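Local coordinates for protein succinylglutamate desuccinylase (Vibrio parahaemolyticus, PDB 2BCO) that probably hydrolyses N-succinylglutamate to succinate and glutamate with the help of one zinc ion, the last step of arginine degradation by the succinyltransferase pathway, at residues Val176-Leu181 with Ser212-Thr217; Leu185-Ile190 with His252-Cys257; Ile258-Ser263 with Val327-Thr332; Asp274-Asp279 with Gly290-His295; Ile310-Arg315 with Ala323-Cys328. All coordinates share one frame; numbering follows the deposited sequence.

Interaction 1. Residues Val176-Leu181 with Ser212-Thr217; sequences VRSKAL and SAQALT
Gln214, the first residue of strand 214-220, stretches across to Ser178 at the start of helix 179-188 and provides the main polar link between the two elements. Gln214 CB passes 4.2 Å from Val176 O. With CG placed beside the backbone N (chi1 -64°) and the chain extended beyond it, the amide is carried along the side of the loop to the helix end: Gln214 CG comes to 3.8 Å from Ser178 OG, and Gln214 CD also lies beside that oxygen. The tip then divides its work. OE1 accepts a hydrogen bond from Ser178 OG, modelled as very short, so that its exact length is doubtful, while NE2 donates to Arg149 O on the adjoining strand, which would settle which way round the amide sits. The same serine oxygen accepts from Leu181 N at 3.2 Å, with an N-H...O angle of 164°, and thereby caps the helix; Ser178 OG is at once donor and acceptor.

Beyond this polar corner the contact becomes apolar. Leu181 and Leu216 reach toward each other tip to tip, Leu181 CD1 meeting Leu216 CD1 at 3.5 Å and Leu181 CD2 meeting Leu216 CD2 at 3.7 Å. On the other flank Val176 CB rests 3.2 Å from Ala213 O. A water donates to Val176 O at 2.7 Å and to Ala215 O at 2.8 Å, bridging two backbone carbonyls. Trp150 and helix 203-211 pack around the pair. Here a serine N-cap is tied to a strand of the central sheet, within the alpha/beta catalytic domain of the zinc-exopeptidase type.

Interaction 2. Residues Leu185-Ile190 with His252-Cys257; sequences LDSAHI and HLSKPC
Asp186 and Ser254 face each other where helix 179-188 ends in a Schellman motif and the linker leading into strand 258-267 crosses it. His189, with positive phi, leaves the helix there, and the backbone bonds from His189 N to Asp186 O and from Ile190 N to Leu185 O close the last turn.

The Asp186 carboxylate takes a direct hydrogen bond across the contact. Cys257 N donates to Asp186 OD2 over 3.0 Å, with an N-H...O angle of 156°, coming from above the carboxylate plane, 46° out of it. With CG beside the backbone N (chi1 -64°), the carboxylate faces the linker between Lys255 O and Cys257 N. Inside the helix end, Asp186 O takes a further bond from His189 ND1 at 3.2 Å. That donor lies in the carbonyl plane, and the oxygen lies in the plane of the imidazole, so the bond fixes the rotation of the ring, with CE1 reaching Ser254 CB.

Water adds further polar bridges. One molecule donates to both Asp186 O and Lys255 O, each at 2.7 Å; Asp186 O thus serves two protein N-H groups and a solvent molecule. A second water links Ser254 OG with Ser187 OG, whose stronger partner is Asp183 O within the helix.

Apolar contact on the buried side is slight. Val193 touches both Leu185 and Cys257 there, and Cys257 SG rests 4.1 Å from Leu185 CB. Nearby, a close carbon-to-carbonyl approach brings Cys257 CB to 3.0 Å from Ile190 O.

Interaction 3. Residues Ile258-Ser263 with Val327-Thr332; sequences IKYRVS and VCEVKT
Arg261 and Cys328 form a hydrogen-bonded antiparallel pair, and on their face of the sheet the cysteine sulfur lies against one face of the guanidinium: Cys328 SG is 3.6 Å from the guanidinium plane of Arg261, over its centre. Val330 approaches the same arginine from another direction. Its CG2 is in the plane of the guanidinium at its edge and 3.4 Å from Arg261 CD, the two side chains running at about a right angle. Since Arg261 CG sits between the backbone N and carbonyl carbon (chi1 73°), the extended chain is laid across the neighbouring strand.

Tyr260 and Glu329, a non-hydrogen-bonded pair with diverging side chains, cross obliquely. Ring and carboxylate planes stand 86° apart, Tyr260 CE1 lying 3.9 Å from Glu329 CG. A water joins their ends, 2.8 Å from Tyr260 OH and donating to Glu329 OE1; the hydroxyl also hydrogen-bonds to His163. Farther along, Lys259 crosses Thr332 at about a right angle, Lys259 CG being 3.6 Å from Thr332 OG1.

The backbone ladder consists of Arg261 N to Cys328 O (3.0 Å), Cys328 N to Arg261 O (3.2 Å) and Val330 N to Lys259 O (2.9 Å). Strand 258-267 is shared: 322-335 pairs antiparallel with it, while 192-195 of the catalytic domain runs parallel to it and bonds through Val193 and Leu195. Strand 338-341 packs against Arg261, Val330 and Thr332.

Interaction 4. Residues Asp274-Asp279 with Gly290-His295; sequences DFMFDD and GEVFGH
Phe277 and Phe293 lie side by side and point the same way, Phe277 CE2 being 4.0 Å from Phe293 CD1. A similar first torsion in both (chi1 46° and 57°) sends the two rings out to one side. Phe275 completes the group, its CD1 at the edge of the Phe293 ring and with Phe277 CZ over one of its own faces, near the rim. Phe287 and Leu301 of the same barrel-sandwich hybrid domain close around the cluster.

Next to it, Met276, modelled as selenomethionine, lies against Val292, with Met276 SE 3.6 Å from Val292 CG2. Backbone bonds follow. Met276 N reaches Phe293 O at 2.7 Å, whereas Asp274 and His295 exchange two bonds, His295 N to Asp274 O being 2.9 Å. Phe293 and Gly294 share Leu301 as their partner in a classic beta bulge, and Gly294 packs its CA 3.7 Å from Phe275 CA.

At the polar margin the imidazole of His295 lies with one face toward Asp274 N. Asp274 OD1 accepts from Phe275 N at 2.6 Å, a bond within its own strand, met on the anti side of the carboxylate. The aspartate therefore spends this oxygen locally, and cohesion across the strands comes from backbone bonds and apolar packing, without a salt bridge between them.

Interaction 5. Residues Ile310-Arg315 with Ala323-Cys328; sequences IVFPNR and AALMVC
Phe312 bends its backbone into the left-handed region (phi 58°, psi 59°), rare for a residue other than glycine, and still meets Leu325 across the hairpin. The two side chains run side by side in the same direction, Leu325 CD2 lying in the plane of the phenyl ring at its edge, 3.9 Å from Phe312 CD1. Val311 CG1, from the preceding residue, covers the centre of one ring face. Phe166 and Val168 of the catalytic domain also touch Phe312, whose side chain is about 5 Å from that of Glu219, the predicted active-site residue.

The elements form the antiparallel hairpin of strands 309-311 and 322-335 in the barrel-sandwich hybrid domain. Val311 and Leu325 make a hydrogen-bonded pair, with Val311 N to Leu325 O at 2.8 Å and Leu325 N to Val311 O at 3.1 Å. Past the turn at Phe312, Asn314 N donates to Ala323 O at 2.9 Å. A classic bulge sets Ala323 and Ala324 opposite the single residue Ile266.

On the opposite face from Val311, Ile310 CD1 packs 3.7 Å from Ala324 CB, and Ile310 CB lies 4.0 Å from Met326 SE, a selenomethionine bent at chi2 and chi3. Val311 CG2 touches Val327 CG2 at 3.6 Å, these two side chains crossing at about a right angle.

How the interactions relate
Interactions 1 and 5 are buried, the first joined by a side-chain hydrogen bond and a leucine pair, the second by backbone bonds and mostly aliphatic side chains. Interactions 2, 3 and 4 are partly exposed; water bridges occur in 1, 2 and 3. Interactions 1 and 2 hold one helix, 179-188, by its two ends and meet through Leu216 and Leu185. Interaction 2 runs straight on in sequence into interaction 3, leading from the catalytic domain to the hybrid domain. Interactions 3 and 5 pair strand 322-335 with different neighbours and share Val327 and Cys328. Interaction 4 joins interaction 5 by the Asp279-Arg315 salt bridge and by packing of Phe293 on Met326.

Interaction 1. Residues Val176-Leu181 with Ser212-Thr217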
# COMPACT_ATOMS: atom_id res chain seq x y z
N VAL A 176 -13.76 -5.58 4.33
CA VAL A 176 -12.34 -5.79 4.05
C VAL A 176 -11.46 -5.34 5.21
O VAL A 176 -10.25 -5.20 5.07
CB VAL A 176 -11.92 -5.02 2.77
CG1 VAL A 176 -12.80 -5.46 1.60
CG2 VAL A 176 -12.07 -3.50 2.99
N ARG A 177 -12.08 -5.09 6.36
CA ARG A 177 -11.35 -4.65 7.54
C ARG A 177 -11.49 -5.72 8.61
O ARG A 177 -12.07 -5.48 9.66
CB ARG A 177 -11.90 -3.32 8.01
CG ARG A 177 -11.72 -2.20 6.97
CD ARG A 177 -12.38 -0.91 7.40
NE ARG A 177 -12.04 0.18 6.50
CZ ARG A 177 -12.70 1.33 6.45
NH1 ARG A 177 -13.75 1.53 7.24
NH2 ARG A 177 -12.33 2.28 5.60
N SER A 178 -10.92 -6.89 8.33
CA SER A 178 -11.00 -8.05 9.20
C SER A 178 -10.12 -8.11 10.44
O SER A 178 -9.24 -7.27 10.67
CB SER A 178 -10.72 -9.31 8.38
OG SER A 178 -9.36 -9.33 7.99
N LYS A 179 -10.37 -9.14 11.23
CA LYS A 179 -9.64 -9.41 12.46
C LYS A 179 -8.20 -9.77 12.09
O LYS A 179 -7.25 -9.31 12.72
CB LYS A 179 -10.30 -10.57 13.20
CG LYS A 179 -9.65 -10.91 14.54
CD LYS A 179 -10.02 -9.88 15.59
CE LYS A 179 -9.43 -10.22 16.93
NZ LYS A 179 -9.84 -9.22 17.95
N ALA A 180 -8.04 -10.60 11.07
CA ALA A 180 -6.70 -11.02 10.64
C ALA A 180 -5.89 -9.83 10.13
O ALA A 180 -4.71 -9.70 10.46
CB ALA A 180 -6.80 -12.09 9.57
N LEU A 181 -6.51 -8.97 9.33
CA LEU A 181 -5.81 -7.80 8.80
C LEU A 181 -5.31 -6.89 9.92
O LEU A 181 -4.17 -6.44 9.88
CB LEU A 181 -6.71 -6.99 7.87
CG LEU A 181 -6.00 -5.77 7.26
CD1 LEU A 181 -4.94 -6.25 6.25
CD2 LEU A 181 -6.99 -4.86 6.59
N SER A 212 -13.17 -7.75 -2.93
CA SER A 212 -13.34 -7.89 -1.49
C SER A 212 -12.06 -8.34 -0.79
O SER A 212 -12.12 -9.10 0.18
CB SER A 212 -14.44 -8.91 -1.19
OG SER A 212 -15.65 -8.54 -1.83
N ALA A 213 -10.91 -7.87 -1.26
CA ALA A 213 -9.65 -8.27 -0.65
C ALA A 213 -9.38 -7.46 0.61
O ALA A 213 -9.78 -6.31 0.72
CB ALA A 213 -8.50 -8.08 -1.65
N GLN A 214 -8.71 -8.08 1.58
CA GLN A 214 -8.34 -7.41 2.82
C GLN A 214 -7.15 -6.60 2.33
O GLN A 214 -6.02 -7.09 2.25
CB GLN A 214 -7.98 -8.47 3.87
CG GLN A 214 -9.21 -9.34 4.21
CD GLN A 214 -8.88 -10.68 4.86
OE1 GLN A 214 -8.68 -10.76 6.07
NE2 GLN A 214 -8.81 -11.73 4.05
N ALA A 215 -7.42 -5.36 1.96
CA ALA A 215 -6.41 -4.52 1.35
C ALA A 215 -5.95 -3.28 2.11
O ALA A 215 -6.71 -2.65 2.84
CB ALA A 215 -6.88 -4.11 -0.03
N LEU A 216 -4.69 -2.93 1.90
CA LEU A 216 -4.14 -1.76 2.54
C LEU A 216 -3.11 -1.13 1.64
O LEU A 216 -2.49 -1.79 0.81
CB LEU A 216 -3.44 -2.11 3.85
CG LEU A 216 -4.12 -2.81 5.02
CD1 LEU A 216 -3.02 -3.35 5.95
CD2 LEU A 216 -5.04 -1.84 5.75
N THR A 217 -2.92 0.16 1.84
CA THR A 217 -1.86 0.89 1.17
C THR A 217 -1.00 1.15 2.40
O THR A 217 -1.46 1.78 3.35
CB THR A 217 -2.36 2.21 0.59
OG1 THR A 217 -3.31 1.94 -0.44
CG2 THR A 217 -1.18 3.01 0.01
O HOH W 1 -8.83 -3.00 4.62

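Interaction 2. Residues Leu185-Ile190 with His252-Cys257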
# COMPACT_ATOMS: atom_id res chain seq x y z
N LEU A 185 -1.53 -5.75 11.20
CA LEU A 185 -1.06 -4.39 11.44
C LEU A 185 -0.33 -4.32 12.78
O LEU A 185 0.77 -3.77 12.86
CB LEU A 185 -2.23 -3.40 11.50
CG LEU A 185 -2.85 -2.70 10.26
CD1 LEU A 185 -1.76 -2.10 9.39
CD2 LEU A 185 -3.66 -3.69 9.47
N ASP A 186 -0.95 -4.88 13.82
CA ASP A 186 -0.38 -4.85 15.15
C ASP A 186 0.92 -5.64 15.23
O ASP A 186 1.91 -5.17 15.79
CB ASP A 186 -1.41 -5.38 16.17
CG ASP A 186 -2.64 -4.49 16.27
OD1 ASP A 186 -3.64 -4.92 16.87
OD2 ASP A 186 -2.61 -3.36 15.75
N SER A 187 0.92 -6.84 14.65
CA SER A 187 2.13 -7.65 14.67
C SER A 187 3.26 -6.97 13.91
O SER A 187 4.42 -7.10 14.28
CB SER A 187 1.86 -9.03 14.08
OG SER A 187 0.99 -9.77 14.92
N ALA A 188 2.91 -6.25 12.84
CA ALA A 188 3.89 -5.57 12.01
C ALA A 188 4.40 -4.30 12.66
O ALA A 188 5.37 -3.72 12.20
CB ALA A 188 3.30 -5.23 10.64
N HIS A 189 3.73 -3.88 13.73
CA HIS A 189 4.12 -2.68 14.45
C HIS A 189 3.84 -1.40 13.67
O HIS A 189 4.52 -0.39 13.86
CB HIS A 189 5.60 -2.73 14.83
CG HIS A 189 5.91 -3.65 15.97
ND1 HIS A 189 5.02 -4.62 16.40
CD2 HIS A 189 7.00 -3.77 16.76
CE1 HIS A 189 5.56 -5.29 17.39
NE2 HIS A 189 6.76 -4.80 17.64
N ILE A 190 2.83 -1.44 12.80
CA ILE A 190 2.44 -0.27 12.03
C ILE A 190 1.78 0.65 13.05
O ILE A 190 0.78 0.29 13.68
CB ILE A 190 1.44 -0.65 10.91
CG1 ILE A 190 2.09 -1.68 10.00
CG2 ILE A 190 1.06 0.59 10.10
CD1 ILE A 190 3.28 -1.13 9.17
N HIS A 252 -0.53 -12.25 20.05
CA HIS A 252 -1.28 -11.02 20.32
C HIS A 252 -0.64 -10.21 21.44
O HIS A 252 -1.33 -9.52 22.19
CB HIS A 252 -2.72 -11.38 20.71
CG HIS A 252 -2.81 -12.33 21.87
ND1 HIS A 252 -2.29 -13.61 21.82
CD2 HIS A 252 -3.34 -12.18 23.10
CE1 HIS A 252 -2.51 -14.21 22.98
NE2 HIS A 252 -3.14 -13.36 23.78
N LEU A 253 0.68 -10.29 21.55
CA LEU A 253 1.41 -9.59 22.59
C LEU A 253 1.66 -8.12 22.26
O LEU A 253 1.88 -7.30 23.16
CB LEU A 253 2.75 -10.30 22.85
CG LEU A 253 3.54 -9.92 24.10
CD1 LEU A 253 2.73 -10.27 25.35
CD2 LEU A 253 4.87 -10.65 24.10
N SER A 254 1.62 -7.77 20.98
CA SER A 254 1.83 -6.40 20.52
C SER A 254 0.68 -5.47 20.87
O SER A 254 -0.43 -5.91 21.19
CB SER A 254 2.04 -6.37 19.01
OG SER A 254 0.95 -6.98 18.34
N LYS A 255 0.94 -4.17 20.81
CA LYS A 255 -0.08 -3.17 21.12
C LYS A 255 -0.94 -2.83 19.90
O LYS A 255 -0.55 -3.07 18.75
CB LYS A 255 0.56 -1.88 21.63
CG LYS A 255 1.40 -1.14 20.60
CD LYS A 255 1.92 0.18 21.16
CE LYS A 255 2.70 0.97 20.13
NZ LYS A 255 3.15 2.29 20.66
N PRO A 256 -2.14 -2.27 20.14
CA PRO A 256 -3.02 -1.91 19.03
C PRO A 256 -2.51 -0.66 18.33
O PRO A 256 -2.10 0.30 18.99
CB PRO A 256 -4.36 -1.67 19.70
CG PRO A 256 -3.96 -1.12 21.05
CD PRO A 256 -2.80 -2.03 21.44
N CYS A 257 -2.50 -0.68 17.00
CA CYS A 257 -2.08 0.49 16.24
C CYS A 257 -3.15 1.56 16.47
O CYS A 257 -4.29 1.23 16.81
CB CYS A 257 -1.97 0.16 14.75
SG CYS A 257 -3.50 -0.45 13.99
O HOH W 2 1.62 -2.93 17.21
O HOH W 3 1.65 -9.70 17.85

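Interaction 3. Residues Ile258-Ser263 with Val327-Thr332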
# COMPACT_ATOMS: atom_id res chain seq x y z
N ILE A 258 -2.79 2.82 16.32
CA ILE A 258 -3.76 3.88 16.50
C ILE A 258 -4.74 3.84 15.32
O ILE A 258 -4.33 3.66 14.17
CB ILE A 258 -3.06 5.25 16.57
CG1 ILE A 258 -2.10 5.27 17.77
CG2 ILE A 258 -4.09 6.38 16.70
CD1 ILE A 258 -1.12 6.42 17.74
N LYS A 259 -6.03 3.98 15.61
CA LYS A 259 -7.06 3.95 14.58
C LYS A 259 -7.55 5.38 14.33
O LYS A 259 -7.91 6.09 15.28
CB LYS A 259 -8.24 3.08 15.01
CG LYS A 259 -7.88 1.70 15.61
CD LYS A 259 -7.22 0.78 14.59
CE LYS A 259 -7.03 -0.64 15.15
NZ LYS A 259 -6.21 -0.67 16.39
N TYR A 260 -7.55 5.80 13.07
CA TYR A 260 -7.99 7.14 12.70
C TYR A 260 -9.20 7.04 11.78
O TYR A 260 -9.41 6.02 11.15
CB TYR A 260 -6.88 7.90 11.96
CG TYR A 260 -5.74 8.39 12.83
CD1 TYR A 260 -5.85 9.56 13.57
CD2 TYR A 260 -4.55 7.68 12.91
CE1 TYR A 260 -4.80 10.02 14.37
CE2 TYR A 260 -3.49 8.12 13.70
CZ TYR A 260 -3.62 9.29 14.43
OH TYR A 260 -2.57 9.73 15.21
N ARG A 261 -9.99 8.11 11.74
CA ARG A 261 -11.15 8.18 10.86
C ARG A 261 -11.05 9.54 10.20
O ARG A 261 -10.35 10.42 10.71
CB ARG A 261 -12.47 8.06 11.63
CG ARG A 261 -12.87 9.29 12.46
CD ARG A 261 -14.26 9.10 13.09
NE ARG A 261 -14.61 10.15 14.04
CZ ARG A 261 -14.96 11.39 13.72
NH1 ARG A 261 -15.02 11.75 12.44
NH2 ARG A 261 -15.25 12.27 14.67
N VAL A 262 -11.74 9.74 9.09
CA VAL A 262 -11.68 11.03 8.42
C VAL A 262 -12.65 12.05 9.02
O VAL A 262 -13.86 11.94 8.86
CB VAL A 262 -11.97 10.86 6.91
CG1 VAL A 262 -11.95 12.22 6.22
CG2 VAL A 262 -10.94 9.92 6.30
N SER A 263 -12.10 13.05 9.72
CA SER A 263 -12.93 14.09 10.32
C SER A 263 -13.65 14.79 9.18
O SER A 263 -14.87 14.89 9.18
CB SER A 263 -12.06 15.10 11.08
OG SER A 263 -11.33 14.47 12.11
N VAL A 327 -7.99 14.21 9.93
CA VAL A 327 -8.32 12.98 10.65
C VAL A 327 -8.22 13.14 12.15
O VAL A 327 -7.68 14.13 12.65
CB VAL A 327 -7.38 11.86 10.21
CG1 VAL A 327 -7.43 11.73 8.69
CG2 VAL A 327 -5.96 12.15 10.67
N CYS A 328 -8.74 12.15 12.87
CA CYS A 328 -8.71 12.15 14.32
C CYS A 328 -8.87 10.72 14.81
O CYS A 328 -9.51 9.90 14.14
CB CYS A 328 -9.85 13.01 14.88
SG CYS A 328 -11.51 12.49 14.39
N GLU A 329 -8.29 10.42 15.96
CA GLU A 329 -8.40 9.07 16.51
C GLU A 329 -9.88 8.71 16.63
O GLU A 329 -10.74 9.59 16.81
CB GLU A 329 -7.76 8.99 17.90
CG GLU A 329 -6.27 9.25 17.92
CD GLU A 329 -5.60 8.73 19.18
OE1 GLU A 329 -4.41 9.03 19.39
OE2 GLU A 329 -6.26 8.00 19.95
N VAL A 330 -10.19 7.43 16.53
CA VAL A 330 -11.57 7.05 16.66
C VAL A 330 -11.79 5.86 17.58
O VAL A 330 -10.91 5.00 17.75
CB VAL A 330 -12.20 6.77 15.29
CG1 VAL A 330 -11.64 5.50 14.69
CG2 VAL A 330 -13.71 6.71 15.44
N LYS A 331 -12.96 5.83 18.20
CA LYS A 331 -13.32 4.75 19.11
C LYS A 331 -13.77 3.62 18.21
O LYS A 331 -14.77 3.73 17.50
CB LYS A 331 -14.45 5.18 20.05
CG LYS A 331 -14.67 4.20 21.20
CD LYS A 331 -15.82 4.61 22.10
CE LYS A 331 -15.95 3.64 23.27
NZ LYS A 331 -16.12 2.23 22.80
N THR A 332 -13.04 2.51 18.26
CA THR A 332 -13.34 1.38 17.41
C THR A 332 -13.71 0.09 18.13
O THR A 332 -13.57 -0.03 19.34
CB THR A 332 -12.15 1.12 16.49
OG1 THR A 332 -10.97 0.88 17.29
CG2 THR A 332 -11.91 2.33 15.58
O HOH W 4 -2.48 10.62 17.84

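Interaction 4. Residues Asp274-Asp279 with Gly290-His295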
# COMPACT_ATOMS: atom_id res chain seq x y z
N ASP A 274 -4.13 28.05 -0.51
CA ASP A 274 -2.80 27.77 0.03
C ASP A 274 -2.86 27.42 1.51
O ASP A 274 -3.90 27.56 2.15
CB ASP A 274 -1.87 28.96 -0.19
CG ASP A 274 -0.41 28.55 -0.37
OD1 ASP A 274 -0.03 27.45 0.09
OD2 ASP A 274 0.36 29.32 -0.98
N PHE A 275 -1.73 26.97 2.04
CA PHE A 275 -1.63 26.61 3.45
C PHE A 275 -0.60 27.53 4.09
O PHE A 275 0.22 28.11 3.39
CB PHE A 275 -1.16 25.17 3.59
CG PHE A 275 -2.07 24.17 2.94
CD1 PHE A 275 -3.39 24.01 3.38
CD2 PHE A 275 -1.61 23.35 1.91
CE1 PHE A 275 -4.22 23.06 2.80
CE2 PHE A 275 -2.44 22.39 1.33
CZ PHE A 275 -3.75 22.24 1.78
N MSE A 276 -0.63 27.66 5.41
CA MSE A 276 0.32 28.52 6.09
C MSE A 276 1.62 27.78 6.40
O MSE A 276 2.69 28.39 6.47
CB MSE A 276 -0.28 29.06 7.39
CG MSE A 276 -1.54 29.87 7.17
SE MSE A 276 -2.18 30.68 8.81
CE MSE A 276 -1.54 32.49 8.53
N PHE A 277 1.53 26.46 6.58
CA PHE A 277 2.70 25.64 6.87
C PHE A 277 3.55 25.45 5.62
O PHE A 277 3.07 25.64 4.50
CB PHE A 277 2.29 24.28 7.46
CG PHE A 277 1.15 23.59 6.71
CD1 PHE A 277 1.34 23.04 5.44
CD2 PHE A 277 -0.12 23.49 7.30
CE1 PHE A 277 0.28 22.41 4.76
CE2 PHE A 277 -1.18 22.86 6.63
CZ PHE A 277 -0.98 22.32 5.36
N ASP A 278 4.80 25.06 5.81
CA ASP A 278 5.73 24.84 4.71
C ASP A 278 5.44 23.55 3.96
O ASP A 278 4.70 22.69 4.45
CB ASP A 278 7.17 24.81 5.22
CG ASP A 278 7.68 26.18 5.61
OD1 ASP A 278 8.82 26.26 6.12
OD2 ASP A 278 6.95 27.17 5.40
N ASP A 279 6.04 23.42 2.79
CA ASP A 279 5.84 22.23 1.97
C ASP A 279 6.37 20.95 2.62
O ASP A 279 5.91 19.86 2.28
CB ASP A 279 6.49 22.42 0.59
CG ASP A 279 5.80 23.48 -0.23
OD1 ASP A 279 4.56 23.56 -0.17
OD2 ASP A 279 6.50 24.25 -0.93
N GLY A 290 -10.09 25.83 16.08
CA GLY A 290 -10.13 27.19 15.58
C GLY A 290 -8.83 27.72 15.03
O GLY A 290 -8.75 28.89 14.64
N GLU A 291 -7.79 26.89 14.99
CA GLU A 291 -6.51 27.34 14.45
C GLU A 291 -6.59 27.41 12.93
O GLU A 291 -7.07 26.47 12.28
CB GLU A 291 -5.39 26.39 14.85
CG GLU A 291 -4.01 26.93 14.51
CD GLU A 291 -2.93 25.91 14.72
OE1 GLU A 291 -3.08 25.05 15.61
OE2 GLU A 291 -1.91 25.97 13.99
N VAL A 292 -6.13 28.52 12.36
CA VAL A 292 -6.15 28.67 10.91
C VAL A 292 -4.84 28.10 10.37
O VAL A 292 -3.78 28.34 10.94
CB VAL A 292 -6.27 30.16 10.50
CG1 VAL A 292 -7.56 30.75 11.06
CG2 VAL A 292 -5.07 30.94 10.99
N PHE A 293 -4.92 27.34 9.28
CA PHE A 293 -3.72 26.75 8.71
C PHE A 293 -3.67 26.93 7.20
O PHE A 293 -2.77 26.42 6.54
CB PHE A 293 -3.66 25.26 9.07
CG PHE A 293 -4.87 24.49 8.62
CD1 PHE A 293 -4.92 23.92 7.36
CD2 PHE A 293 -5.97 24.34 9.47
CE1 PHE A 293 -6.04 23.21 6.93
CE2 PHE A 293 -7.10 23.63 9.06
CZ PHE A 293 -7.14 23.06 7.79
N GLY A 294 -4.64 27.66 6.67
CA GLY A 294 -4.66 27.90 5.24
C GLY A 294 -5.86 28.75 4.86
O GLY A 294 -6.51 29.34 5.73
N HIS A 295 -6.15 28.81 3.57
CA HIS A 295 -7.28 29.59 3.11
C HIS A 295 -7.67 29.17 1.69
O HIS A 295 -6.82 28.75 0.89
CB HIS A 295 -6.93 31.08 3.14
CG HIS A 295 -5.86 31.48 2.18
ND1 HIS A 295 -6.10 31.67 0.84
CD2 HIS A 295 -4.53 31.69 2.36
CE1 HIS A 295 -4.97 32.00 0.23
NE2 HIS A 295 -4.00 32.01 1.13

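Interaction 5. Residues Ile310-Arg315 with Ala323-Cys328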
# COMPACT_ATOMS: atom_id res chain seq x y z
N ILE A 310 -3.80 16.94 10.00
CA ILE A 310 -3.88 16.96 8.56
C ILE A 310 -3.05 15.83 7.97
O ILE A 310 -1.96 15.54 8.45
CB ILE A 310 -3.41 18.33 8.01
CG1 ILE A 310 -3.74 18.43 6.52
CG2 ILE A 310 -1.93 18.53 8.26
CD1 ILE A 310 -3.75 19.86 6.02
N VAL A 311 -3.57 15.18 6.93
CA VAL A 311 -2.88 14.08 6.26
C VAL A 311 -2.92 14.24 4.73
O VAL A 311 -3.95 14.61 4.17
CB VAL A 311 -3.52 12.71 6.63
CG1 VAL A 311 -2.82 11.59 5.90
CG2 VAL A 311 -3.44 12.48 8.12
N PHE A 312 -1.81 13.95 4.06
CA PHE A 312 -1.75 14.06 2.59
C PHE A 312 -2.08 15.47 2.09
O PHE A 312 -3.03 15.65 1.33
CB PHE A 312 -2.72 13.08 1.92
CG PHE A 312 -2.53 11.64 2.32
CD1 PHE A 312 -3.61 10.85 2.67
CD2 PHE A 312 -1.25 11.08 2.36
CE1 PHE A 312 -3.44 9.50 3.02
CE2 PHE A 312 -1.06 9.74 2.71
CZ PHE A 312 -2.16 8.95 3.05
N PRO A 313 -1.32 16.49 2.51
CA PRO A 313 -1.63 17.84 2.03
C PRO A 313 -1.04 18.04 0.64
O PRO A 313 0.05 17.56 0.36
CB PRO A 313 -0.94 18.75 3.05
CG PRO A 313 -0.67 17.85 4.24
CD PRO A 313 -0.35 16.53 3.61
N ASN A 314 -1.76 18.74 -0.23
CA ASN A 314 -1.27 19.00 -1.58
C ASN A 314 -1.93 20.26 -2.13
O ASN A 314 -3.09 20.24 -2.53
CB ASN A 314 -1.57 17.81 -2.50
CG ASN A 314 -0.79 17.86 -3.80
OD1 ASN A 314 -0.67 18.91 -4.43
ND2 ASN A 314 -0.27 16.71 -4.21
N ARG A 315 -1.17 21.36 -2.16
CA ARG A 315 -1.67 22.64 -2.64
C ARG A 315 -1.70 22.76 -4.17
O ARG A 315 -2.31 23.69 -4.71
CB ARG A 315 -0.81 23.77 -2.07
CG ARG A 315 0.65 23.75 -2.51
CD ARG A 315 1.49 24.68 -1.64
NE ARG A 315 2.88 24.75 -2.06
CZ ARG A 315 3.31 25.38 -3.15
NH1 ARG A 315 2.44 25.99 -3.95
NH2 ARG A 315 4.60 25.40 -3.45
N ALA A 323 -7.62 18.55 -1.48
CA ALA A 323 -6.31 19.08 -1.16
C ALA A 323 -5.74 18.50 0.14
O ALA A 323 -4.54 18.58 0.38
CB ALA A 323 -6.38 20.59 -1.05
N ALA A 324 -6.61 17.93 0.96
CA ALA A 324 -6.16 17.36 2.23
C ALA A 324 -7.23 16.55 2.97
O ALA A 324 -8.42 16.61 2.66
CB ALA A 324 -5.64 18.47 3.15
N LEU A 325 -6.76 15.80 3.95
CA LEU A 325 -7.61 14.97 4.79
C LEU A 325 -7.41 15.47 6.21
O LEU A 325 -6.29 15.79 6.60
CB LEU A 325 -7.18 13.51 4.68
CG LEU A 325 -8.17 12.45 4.19
CD1 LEU A 325 -9.26 13.05 3.31
CD2 LEU A 325 -7.39 11.39 3.42
N MSE A 326 -8.49 15.59 6.96
CA MSE A 326 -8.39 15.99 8.35
C MSE A 326 -8.85 14.74 9.08
O MSE A 326 -9.95 14.24 8.84
CB MSE A 326 -9.33 17.16 8.66
CG MSE A 326 -9.00 18.45 7.94
SE MSE A 326 -7.28 19.15 8.44
CE MSE A 326 -7.83 20.23 9.96
N VAL A 327 -7.99 14.21 9.93
CA VAL A 327 -8.32 12.98 10.65
C VAL A 327 -8.22 13.14 12.15
O VAL A 327 -7.68 14.13 12.65
CB VAL A 327 -7.38 11.86 10.21
CG1 VAL A 327 -7.43 11.73 8.69
CG2 VAL A 327 -5.96 12.15 10.67
N CYS A 328 -8.74 12.15 12.87
CA CYS A 328 -8.71 12.15 14.32
C CYS A 328 -8.87 10.72 14.81
O CYS A 328 -9.51 9.90 14.14
CB CYS A 328 -9.85 13.01 14.88
SG CYS A 328 -11.51 12.49 14.39